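Local coordinates for protein racemase (PDB 3MKC) that is a racemase-family protein of the enolase superfamily, pairing an N-terminal capping domain with a TIM-barrel-like C-terminal domain, at residues 18-23 / 31-36; 131-136 / 366-371; 212-217 / 241-246. All blocks are in the same frame, centred on the assembly; numbering follows the deposited sequence.

Interaction 1: 18-23 / 31-36; sequences IPVNYQ and TVVVKV
Ile18, Val20 and Thr31 carry most of this contact, the pairing of the two strands of an antiparallel beta hairpin, 12-22 with 29-38, in the three-stranded sheet of the enolase-type N-terminal domain. Ile18 faces Val33 and Val20 faces Thr31 as hydrogen-bonded pairs, with Pro19 and Val32 as the non-hydrogen-bonded pair between them. Four backbone bonds close the ladder. The bond from Ile18 N to Val33 O is short (2.6 Å) and nearly straight, 171° at the hydrogen, and lies in the carbonyl plane; in the return bond to Ile18 O, Val33 N sits above the plane of the Ile18 carbonyl.

The side chains of Ile18, Val20, Thr31 and Val33 share one face of the sheet. Ile18 and Val33 meet at their branch points, CB to CB at 4.1 Å. On Val20 the two methyls divide: CG1 is anti to the backbone N (chi1 180°), which turns CG2 toward the opposite strand. The hydroxyl of Thr31 is bonded to Glu47 of strand 43-48, and its methyl is the branch that meets Val20, with CG2 3.9 Å from Val20 CB. On the other face Val32 packs against Phe17 and helix 52-59. Diagonally across the hairpin, one methyl of each valine closes the apolar row, Val20 CG2 lying 3.9 Å from Val33 CG2.

Interaction 2: 131-136 / 366-371; sequences GGTNKD and FAKPTA
A surface contact, bridged by water, brings the aliphatic chain of Lys368 against Thr133 and the backbone of Lys135 and Asp136, where the loop leading into strand 137-143 of the TIM-barrel-like domain passes the segment that follows strand 366-367. That short, weakly bonded strand runs antiparallel to 137-143, and the present contact lies just beyond the pairing, where the two backbones separate; the nearest CA atoms, those of Asp136 and Lys368, are already 6.6 Å apart. No direct hydrogen bond spans the gap. Water 1 fills in, donating a hydrogen bond to Asp136 O at 2.5 Å and accepting one from Lys368 N at 2.9 Å, so a single molecule stands in for the next rung of the ladder.

The loop contains two local motifs. Gly131 ends helix 126-129 in a Schellman motif, and two residues later Thr133 forms an ST turn, its OG1 accepting from Lys135 N at 2.9 Å. The same OG1 is bonded to the carbonyl of Phe330 on helix 319-331, while the ammonium group of Lys135 reaches the carbonyls of Gln329 and Gly333. With OG1 anti to the backbone N (chi1 -177°), the methyl of Thr133 is left to face the lysine. Lys368 also touches Tyr127 and Phe330. Its chain bends at chi3 (-66°), and the contact centres on CD, which sits 3.6 Å from Thr133 CG2 and equally far from Lys135 O.

Interaction 3: 212-217 / 241-246; sequences YLYRFT and LQHDDL
Tyr214 reaches from one loop of the TIM-barrel-like domain across to Leu241 and His243 in the next, both loops running from the C-terminal end of a strand to the following helix. Its CB lies near the side-chain amide of Gln242, a group that also sits close to the carbonyls of Tyr214 and Phe216. CG is anti to the carbonyl carbon (chi1 -53°), which sends the ring toward the other loop, and chi2 of -72° turns an edge to its backbone: CD1 is 3.2 Å from Leu241 O, which lies in the ring plane, and CE1 follows at 3.7 Å from the same oxygen. This is an in-plane approach of aromatic C-H groups to a carbonyl. At the tip, OH passes the edge of the His243 imidazole, 3.7 Å from His243 CD2, the two side chains running side by side, and makes its hydrogen bond to Glu264.

Farther along, Leu241 turns its CD2 methyl to the backbone of Thr217, 3.7 Å from Thr217 C, and it touches Phe216 CB as well. Thr217 CG2 lies alongside the aliphatic part of Gln242, 4.0 Å from Gln242 CG. Water 2 ties the two loops together by three bonds: it donates to Thr217 O and to Asp245 OD2, the latter at 2.8 Å, and accepts from Gln242 N. The type I turn from Gln242 to Asp245 delivers that aspartate to the N-cap of helix 246-255.

The contact thus spans two successive beta-alpha units, following the parallel strands 207-211 and 236-238. Phe216 packs onto helix 219-228 and Thr188 of helix 188-202, while His243 meets Trp275 of helix 268-277 edge-to-face.

Interactions 1 and 3 are partly buried, whereas interaction 2 lies at the surface. Each holds different elements: interaction 1 joins two strands of the N-terminal domain, interaction 2 brings together chain regions 230 residues apart beside a strand pair, and interaction 3 links successive strand-to-helix loops of the barrel-like domain. The chemistry follows. Regular backbone bonds with an apolar row serve the hairpin; in the other two, where the backbones are irregular, a water bridges the segments and side chains lie against carbonyl oxygens. Interactions 2 and 3 fall on opposite sides of the chain's centre, their own centres about 35 Å apart, and no two of the three touch.

Interaction 1: 18-23 / 31-36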
loop_
_atom_site.group_PDB
_atom_site.type_symbol
_atom_site.label_atom_id
_atom_site.label_comp_id
_atom_site.label_asym_id
_atom_site.label_seq_id
_atom_site.Cartn_x
_atom_site.Cartn_y
_atom_site.Cartn_z
ATOM N N ILE A 18 9.097 3.127 -16.242
ATOM C CA ILE A 18 9.989 2.013 -16.515
ATOM C C ILE A 18 9.474 0.649 -16.103
ATOM O O ILE A 18 9.547 0.274 -14.935
ATOM C CB ILE A 18 11.346 2.245 -15.821
ATOM C CG1 ILE A 18 11.931 3.578 -16.286
ATOM C CG2 ILE A 18 12.294 1.087 -16.113
ATOM C CD1 ILE A 18 13.129 4.039 -15.489
ATOM N N PRO A 19 8.949 -0.119 -17.065
ATOM C CA PRO A 19 8.425 -1.462 -16.801
ATOM C C PRO A 19 9.531 -2.368 -16.265
ATOM O O PRO A 19 10.627 -2.397 -16.817
ATOM C CB PRO A 19 7.947 -1.920 -18.177
ATOM C CG PRO A 19 7.535 -0.638 -18.831
ATOM C CD PRO A 19 8.650 0.302 -18.445
ATOM N N VAL A 20 9.255 -3.095 -15.188
ATOM C CA VAL A 20 10.245 -4.001 -14.624
ATOM C C VAL A 20 9.620 -5.375 -14.421
ATOM O O VAL A 20 8.687 -5.537 -13.633
ATOM C CB VAL A 20 10.789 -3.484 -13.273
ATOM C CG1 VAL A 20 11.822 -4.468 -12.722
ATOM C CG2 VAL A 20 11.418 -2.104 -13.455
ATOM N N ASN A 21 10.138 -6.365 -15.145
ATOM C CA ASN A 21 9.630 -7.730 -15.062
ATOM C C ASN A 21 10.731 -8.702 -14.666
ATOM O O ASN A 21 11.808 -8.712 -15.269
ATOM C CB ASN A 21 9.049 -8.159 -16.412
ATOM C CG ASN A 21 7.767 -7.427 -16.757
ATOM O OD1 ASN A 21 6.718 -7.675 -16.160
ATOM N ND2 ASN A 21 7.846 -6.514 -17.723
ATOM N N TYR A 22 10.462 -9.513 -13.650
ATOM C CA TYR A 22 11.426 -10.504 -13.189
ATOM C C TYR A 22 10.917 -11.889 -13.569
ATOM O O TYR A 22 9.770 -12.233 -13.286
ATOM C CB TYR A 22 11.596 -10.437 -11.672
ATOM C CG TYR A 22 12.641 -11.402 -11.159
ATOM C CD1 TYR A 22 13.994 -11.075 -11.190
ATOM C CD2 TYR A 22 12.278 -12.668 -10.696
ATOM C CE1 TYR A 22 14.968 -11.987 -10.773
ATOM C CE2 TYR A 22 13.240 -13.587 -10.280
ATOM C CZ TYR A 22 14.582 -13.238 -10.321
ATOM O OH TYR A 22 15.543 -14.142 -9.911
ATOM N N GLN A 23 11.769 -12.686 -14.205
ATOM C CA GLN A 23 11.380 -14.029 -14.615
ATOM C C GLN A 23 12.002 -15.086 -13.708
ATOM O O GLN A 23 11.319 -15.678 -12.869
ATOM C CB GLN A 23 11.793 -14.264 -16.061
ATOM N N THR A 31 6.688 -4.516 -11.741
ATOM C CA THR A 31 6.289 -3.207 -11.290
ATOM C C THR A 31 6.596 -2.218 -12.399
ATOM O O THR A 31 7.114 -2.583 -13.463
ATOM C CB THR A 31 7.038 -2.785 -10.008
ATOM O OG1 THR A 31 6.439 -1.594 -9.485
ATOM C CG2 THR A 31 8.516 -2.508 -10.305
ATOM N N VAL A 32 6.249 -0.967 -12.154
ATOM C CA VAL A 32 6.508 0.075 -13.114
ATOM C C VAL A 32 7.129 1.219 -12.346
ATOM O O VAL A 32 6.445 1.933 -11.615
ATOM C CB VAL A 32 5.217 0.544 -13.789
ATOM C CG1 VAL A 32 5.536 1.582 -14.835
ATOM C CG2 VAL A 32 4.506 -0.647 -14.406
ATOM N N VAL A 33 8.438 1.371 -12.486
ATOM C CA VAL A 33 9.126 2.449 -11.800
ATOM C C VAL A 33 8.824 3.760 -12.497
ATOM O O VAL A 33 8.802 3.827 -13.726
ATOM C CB VAL A 33 10.653 2.242 -11.808
ATOM C CG1 VAL A 33 11.340 3.436 -11.156
ATOM C CG2 VAL A 33 11.005 0.960 -11.079
ATOM N N VAL A 34 8.560 4.795 -11.712
ATOM C CA VAL A 34 8.306 6.109 -12.266
ATOM C C VAL A 34 9.465 7.004 -11.844
ATOM O O VAL A 34 9.680 7.233 -10.652
ATOM C CB VAL A 34 6.995 6.712 -11.736
ATOM C CG1 VAL A 34 6.832 8.133 -12.272
ATOM C CG2 VAL A 34 5.820 5.842 -12.147
ATOM N N LYS A 35 10.214 7.503 -12.821
ATOM C CA LYS A 35 11.351 8.368 -12.542
ATOM C C LYS A 35 11.075 9.785 -13.037
ATOM O O LYS A 35 10.923 10.014 -14.240
ATOM C CB LYS A 35 12.596 7.809 -13.233
ATOM C CG LYS A 35 13.910 8.489 -12.883
ATOM C CD LYS A 35 15.035 7.832 -13.683
ATOM C CE LYS A 35 16.411 8.306 -13.269
ATOM N NZ LYS A 35 17.470 7.452 -13.898
ATOM N N VAL A 36 10.998 10.732 -12.105
ATOM C CA VAL A 36 10.761 12.130 -12.448
ATOM C C VAL A 36 12.087 12.865 -12.266
ATOM O O VAL A 36 12.639 12.909 -11.169
ATOM C CB VAL A 36 9.685 12.762 -11.532
ATOM C CG1 VAL A 36 9.411 14.191 -11.956
ATOM C CG2 VAL A 36 8.403 11.940 -11.593
#

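Interaction 2: 131-136 / 366-371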
loop_
_atom_site.group_PDB
_atom_site.type_symbol
_atom_site.label_atom_id
_atom_site.label_comp_id
_atom_site.label_asym_id
_atom_site.label_seq_id
_atom_site.Cartn_x
_atom_site.Cartn_y
_atom_site.Cartn_z
ATOM N N GLY A 131 4.205 16.876 6.775
ATOM C CA GLY A 131 3.797 17.450 8.050
ATOM C C GLY A 131 4.643 17.150 9.274
ATOM O O GLY A 131 4.425 17.731 10.336
ATOM N N GLY A 132 5.609 16.249 9.139
ATOM C CA GLY A 132 6.438 15.914 10.281
ATOM C C GLY A 132 5.773 14.856 11.140
ATOM O O GLY A 132 4.701 14.348 10.802
ATOM N N THR A 133 6.395 14.513 12.259
ATOM C CA THR A 133 5.826 13.494 13.125
ATOM C C THR A 133 6.157 13.737 14.580
ATOM O O THR A 133 7.090 14.468 14.897
ATOM C CB THR A 133 6.361 12.090 12.754
ATOM O OG1 THR A 133 5.739 11.098 13.578
ATOM C CG2 THR A 133 7.866 12.022 12.973
ATOM N N ASN A 134 5.377 13.114 15.458
ATOM C CA ASN A 134 5.621 13.200 16.889
ATOM C C ASN A 134 5.917 11.793 17.399
ATOM O O ASN A 134 6.114 11.586 18.590
ATOM C CB ASN A 134 4.411 13.774 17.629
ATOM C CG ASN A 134 4.179 15.237 17.311
ATOM O OD1 ASN A 134 5.123 16.023 17.227
ATOM N ND2 ASN A 134 2.919 15.612 17.140
ATOM N N LYS A 135 5.927 10.828 16.487
ATOM C CA LYS A 135 6.208 9.439 16.839
ATOM C C LYS A 135 7.719 9.238 16.767
ATOM O O LYS A 135 8.364 9.721 15.846
ATOM C CB LYS A 135 5.519 8.501 15.848
ATOM C CG LYS A 135 4.025 8.739 15.718
ATOM C CD LYS A 135 3.426 8.047 14.496
ATOM C CE LYS A 135 1.965 8.458 14.312
ATOM N NZ LYS A 135 1.338 7.909 13.081
ATOM N N ASP A 136 8.303 8.544 17.731
ATOM C CA ASP A 136 9.737 8.346 17.642
ATOM C C ASP A 136 10.001 7.068 16.838
ATOM O O ASP A 136 11.091 6.885 16.299
ATOM C CB ASP A 136 10.366 8.290 19.039
ATOM C CG ASP A 136 10.137 6.979 19.729
ATOM O OD1 ASP A 136 8.974 6.528 19.776
ATOM O OD2 ASP A 136 11.127 6.403 20.232
ATOM N N PHE A 366 10.429 0.666 13.107
ATOM C CA PHE A 366 11.310 1.498 12.298
ATOM C C PHE A 366 11.546 2.858 12.931
ATOM O O PHE A 366 10.649 3.436 13.536
ATOM C CB PHE A 366 10.719 1.701 10.901
ATOM C CG PHE A 366 10.664 0.451 10.081
ATOM C CD1 PHE A 366 11.828 -0.259 9.796
ATOM C CD2 PHE A 366 9.455 -0.025 9.592
ATOM C CE1 PHE A 366 11.791 -1.423 9.039
ATOM C CE2 PHE A 366 9.402 -1.192 8.830
ATOM C CZ PHE A 366 10.575 -1.896 8.553
ATOM N N ALA A 367 12.767 3.363 12.789
ATOM C CA ALA A 367 13.124 4.670 13.321
ATOM C C ALA A 367 12.786 5.695 12.250
ATOM O O ALA A 367 12.518 5.335 11.105
ATOM C CB ALA A 367 14.618 4.722 13.635
ATOM N N LYS A 368 12.806 6.969 12.617
ATOM C CA LYS A 368 12.501 8.028 11.660
ATOM C C LYS A 368 13.500 8.055 10.512
ATOM O O LYS A 368 14.706 7.971 10.730
ATOM C CB LYS A 368 12.498 9.387 12.363
ATOM C CG LYS A 368 11.469 9.478 13.482
ATOM C CD LYS A 368 11.210 10.913 13.913
ATOM C CE LYS A 368 12.414 11.550 14.555
ATOM N NZ LYS A 368 12.059 12.882 15.134
ATOM N N PRO A 369 13.012 8.143 9.264
ATOM C CA PRO A 369 13.933 8.180 8.125
ATOM C C PRO A 369 14.854 9.391 8.255
ATOM O O PRO A 369 14.436 10.439 8.739
ATOM C CB PRO A 369 12.991 8.287 6.931
ATOM C CG PRO A 369 11.810 7.481 7.384
ATOM C CD PRO A 369 11.621 7.973 8.807
ATOM N N THR A 370 16.107 9.246 7.835
ATOM C CA THR A 370 17.067 10.339 7.937
ATOM C C THR A 370 17.569 10.856 6.592
ATOM O O THR A 370 18.343 11.817 6.543
ATOM C CB THR A 370 18.289 9.914 8.763
ATOM O OG1 THR A 370 18.839 8.716 8.206
ATOM C CG2 THR A 370 17.895 9.662 10.215
ATOM N N ALA A 371 17.138 10.226 5.505
ATOM C CA ALA A 371 17.573 10.648 4.182
ATOM C C ALA A 371 16.538 11.539 3.506
ATOM O O ALA A 371 15.353 11.495 3.844
ATOM C CB ALA A 371 17.853 9.428 3.309
HETATM O O HOH W 1 13.397 7.359 15.392
#

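Interaction 3: 212-217 / 241-246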
loop_
_atom_site.group_PDB
_atom_site.type_symbol
_atom_site.label_atom_id
_atom_site.label_comp_id
_atom_site.label_asym_id
_atom_site.label_seq_id
_atom_site.Cartn_x
_atom_site.Cartn_y
_atom_site.Cartn_z
ATOM N N TYR A 212 -9.116 -13.013 3.947
ATOM C CA TYR A 212 -9.932 -14.116 3.458
ATOM C C TYR A 212 -9.923 -14.232 1.933
ATOM O O TYR A 212 -10.541 -15.130 1.363
ATOM C CB TYR A 212 -11.356 -13.974 4.009
ATOM C CG TYR A 212 -11.414 -14.085 5.521
ATOM C CD1 TYR A 212 -11.597 -15.317 6.146
ATOM C CD2 TYR A 212 -11.248 -12.963 6.325
ATOM C CE1 TYR A 212 -11.613 -15.428 7.542
ATOM C CE2 TYR A 212 -11.259 -13.058 7.709
ATOM C CZ TYR A 212 -11.442 -14.293 8.316
ATOM O OH TYR A 212 -11.455 -14.384 9.694
ATOM N N LEU A 213 -9.197 -13.324 1.286
ATOM C CA LEU A 213 -9.055 -13.315 -0.165
ATOM C C LEU A 213 -10.331 -13.430 -0.989
ATOM O O LEU A 213 -10.374 -14.154 -1.989
ATOM C CB LEU A 213 -8.064 -14.408 -0.595
ATOM C CG LEU A 213 -6.608 -14.101 -0.248
ATOM C CD1 LEU A 213 -5.764 -15.375 -0.320
ATOM C CD2 LEU A 213 -6.079 -13.036 -1.201
ATOM N N TYR A 214 -11.373 -12.725 -0.559
ATOM C CA TYR A 214 -12.628 -12.686 -1.293
ATOM C C TYR A 214 -13.262 -14.041 -1.586
ATOM O O TYR A 214 -13.818 -14.247 -2.662
ATOM C CB TYR A 214 -12.391 -11.935 -2.605
ATOM C CG TYR A 214 -11.751 -10.578 -2.406
ATOM C CD1 TYR A 214 -12.478 -9.519 -1.871
ATOM C CD2 TYR A 214 -10.400 -10.362 -2.708
ATOM C CE1 TYR A 214 -11.891 -8.288 -1.640
ATOM C CE2 TYR A 214 -9.798 -9.127 -2.478
ATOM C CZ TYR A 214 -10.556 -8.093 -1.940
ATOM O OH TYR A 214 -9.982 -6.873 -1.684
ATOM N N ARG A 215 -13.207 -14.960 -0.630
ATOM C CA ARG A 215 -13.790 -16.276 -0.864
ATOM C C ARG A 215 -15.287 -16.336 -0.556
ATOM O O ARG A 215 -15.929 -17.337 -0.848
ATOM C CB ARG A 215 -13.053 -17.340 -0.039
ATOM C CG ARG A 215 -13.223 -17.197 1.455
ATOM C CD ARG A 215 -12.306 -18.141 2.245
ATOM N NE ARG A 215 -12.609 -19.564 2.071
ATOM C CZ ARG A 215 -12.008 -20.362 1.190
ATOM N NH1 ARG A 215 -11.067 -19.886 0.386
ATOM N NH2 ARG A 215 -12.333 -21.648 1.125
ATOM N N PHE A 216 -15.842 -15.267 0.015
ATOM C CA PHE A 216 -17.268 -15.240 0.368
ATOM C C PHE A 216 -18.117 -14.237 -0.420
ATOM O O PHE A 216 -17.598 -13.274 -0.972
ATOM C CB PHE A 216 -17.424 -14.939 1.858
ATOM C CG PHE A 216 -16.770 -15.948 2.753
ATOM C CD1 PHE A 216 -17.195 -17.271 2.759
ATOM C CD2 PHE A 216 -15.744 -15.569 3.611
ATOM C CE1 PHE A 216 -16.607 -18.210 3.615
ATOM C CE2 PHE A 216 -15.150 -16.492 4.467
ATOM C CZ PHE A 216 -15.586 -17.820 4.468
ATOM N N THR A 217 -19.431 -14.463 -0.447
ATOM C CA THR A 217 -20.356 -13.572 -1.148
ATOM C C THR A 217 -21.615 -13.290 -0.325
ATOM O O THR A 217 -22.345 -12.336 -0.603
ATOM C CB THR A 217 -20.806 -14.163 -2.500
ATOM O OG1 THR A 217 -21.439 -15.430 -2.286
ATOM C CG2 THR A 217 -19.615 -14.351 -3.425
ATOM N N LEU A 241 -15.996 -10.009 1.910
ATOM C CA LEU A 241 -16.992 -10.016 0.847
ATOM C C LEU A 241 -16.433 -9.416 -0.427
ATOM O O LEU A 241 -15.321 -8.892 -0.438
ATOM C CB LEU A 241 -18.232 -9.242 1.294
ATOM C CG LEU A 241 -18.979 -9.912 2.449
ATOM C CD1 LEU A 241 -20.073 -8.992 2.986
ATOM C CD2 LEU A 241 -19.561 -11.223 1.958
ATOM N N GLN A 242 -17.206 -9.500 -1.503
ATOM C CA GLN A 242 -16.756 -8.957 -2.771
ATOM C C GLN A 242 -16.528 -7.466 -2.621
ATOM O O GLN A 242 -17.236 -6.777 -1.888
ATOM C CB GLN A 242 -17.766 -9.271 -3.871
ATOM C CG GLN A 242 -17.973 -10.775 -4.055
ATOM C CD GLN A 242 -16.659 -11.550 -4.121
ATOM O OE1 GLN A 242 -16.336 -12.330 -3.225
ATOM N NE2 GLN A 242 -15.897 -11.329 -5.180
ATOM N N HIS A 243 -15.520 -6.978 -3.326
ATOM C CA HIS A 243 -15.121 -5.589 -3.237
ATOM C C HIS A 243 -16.171 -4.547 -3.637
ATOM O O HIS A 243 -16.097 -3.404 -3.195
ATOM C CB HIS A 243 -13.828 -5.406 -4.038
ATOM C CG HIS A 243 -13.064 -4.171 -3.687
ATOM N ND1 HIS A 243 -13.360 -2.935 -4.220
ATOM C CD2 HIS A 243 -11.992 -3.985 -2.882
ATOM C CE1 HIS A 243 -12.501 -2.042 -3.762
ATOM N NE2 HIS A 243 -11.659 -2.655 -2.946
ATOM N N ASP A 244 -17.148 -4.930 -4.456
ATOM C CA ASP A 244 -18.200 -3.990 -4.867
ATOM C C ASP A 244 -19.376 -4.005 -3.894
ATOM O O ASP A 244 -20.215 -3.102 -3.904
ATOM C CB ASP A 244 -18.763 -4.343 -6.253
ATOM C CG ASP A 244 -17.762 -4.143 -7.372
ATOM O OD1 ASP A 244 -17.208 -3.031 -7.487
ATOM O OD2 ASP A 244 -17.550 -5.101 -8.150
ATOM N N ASP A 245 -19.438 -5.043 -3.069
ATOM C CA ASP A 245 -20.525 -5.230 -2.118
ATOM C C ASP A 245 -20.383 -4.384 -0.857
ATOM O O ASP A 245 -20.258 -4.913 0.241
ATOM C CB ASP A 245 -20.608 -6.724 -1.765
ATOM C CG ASP A 245 -21.833 -7.081 -0.940
ATOM O OD1 ASP A 245 -22.770 -6.251 -0.842
ATOM O OD2 ASP A 245 -21.853 -8.219 -0.401
ATOM N N LEU A 246 -20.403 -3.068 -1.012
ATOM C CA LEU A 246 -20.280 -2.202 0.149
ATOM C C LEU A 246 -21.399 -2.410 1.154
ATOM O O LEU A 246 -21.147 -2.459 2.357
ATOM C CB LEU A 246 -20.227 -0.734 -0.274
ATOM C CG LEU A 246 -18.788 -0.246 -0.483
ATOM C CD1 LEU A 246 -18.123 -1.047 -1.587
ATOM C CD2 LEU A 246 -18.794 1.234 -0.820
HETATM O O HOH W 2 -20.265 -10.140 -1.585
#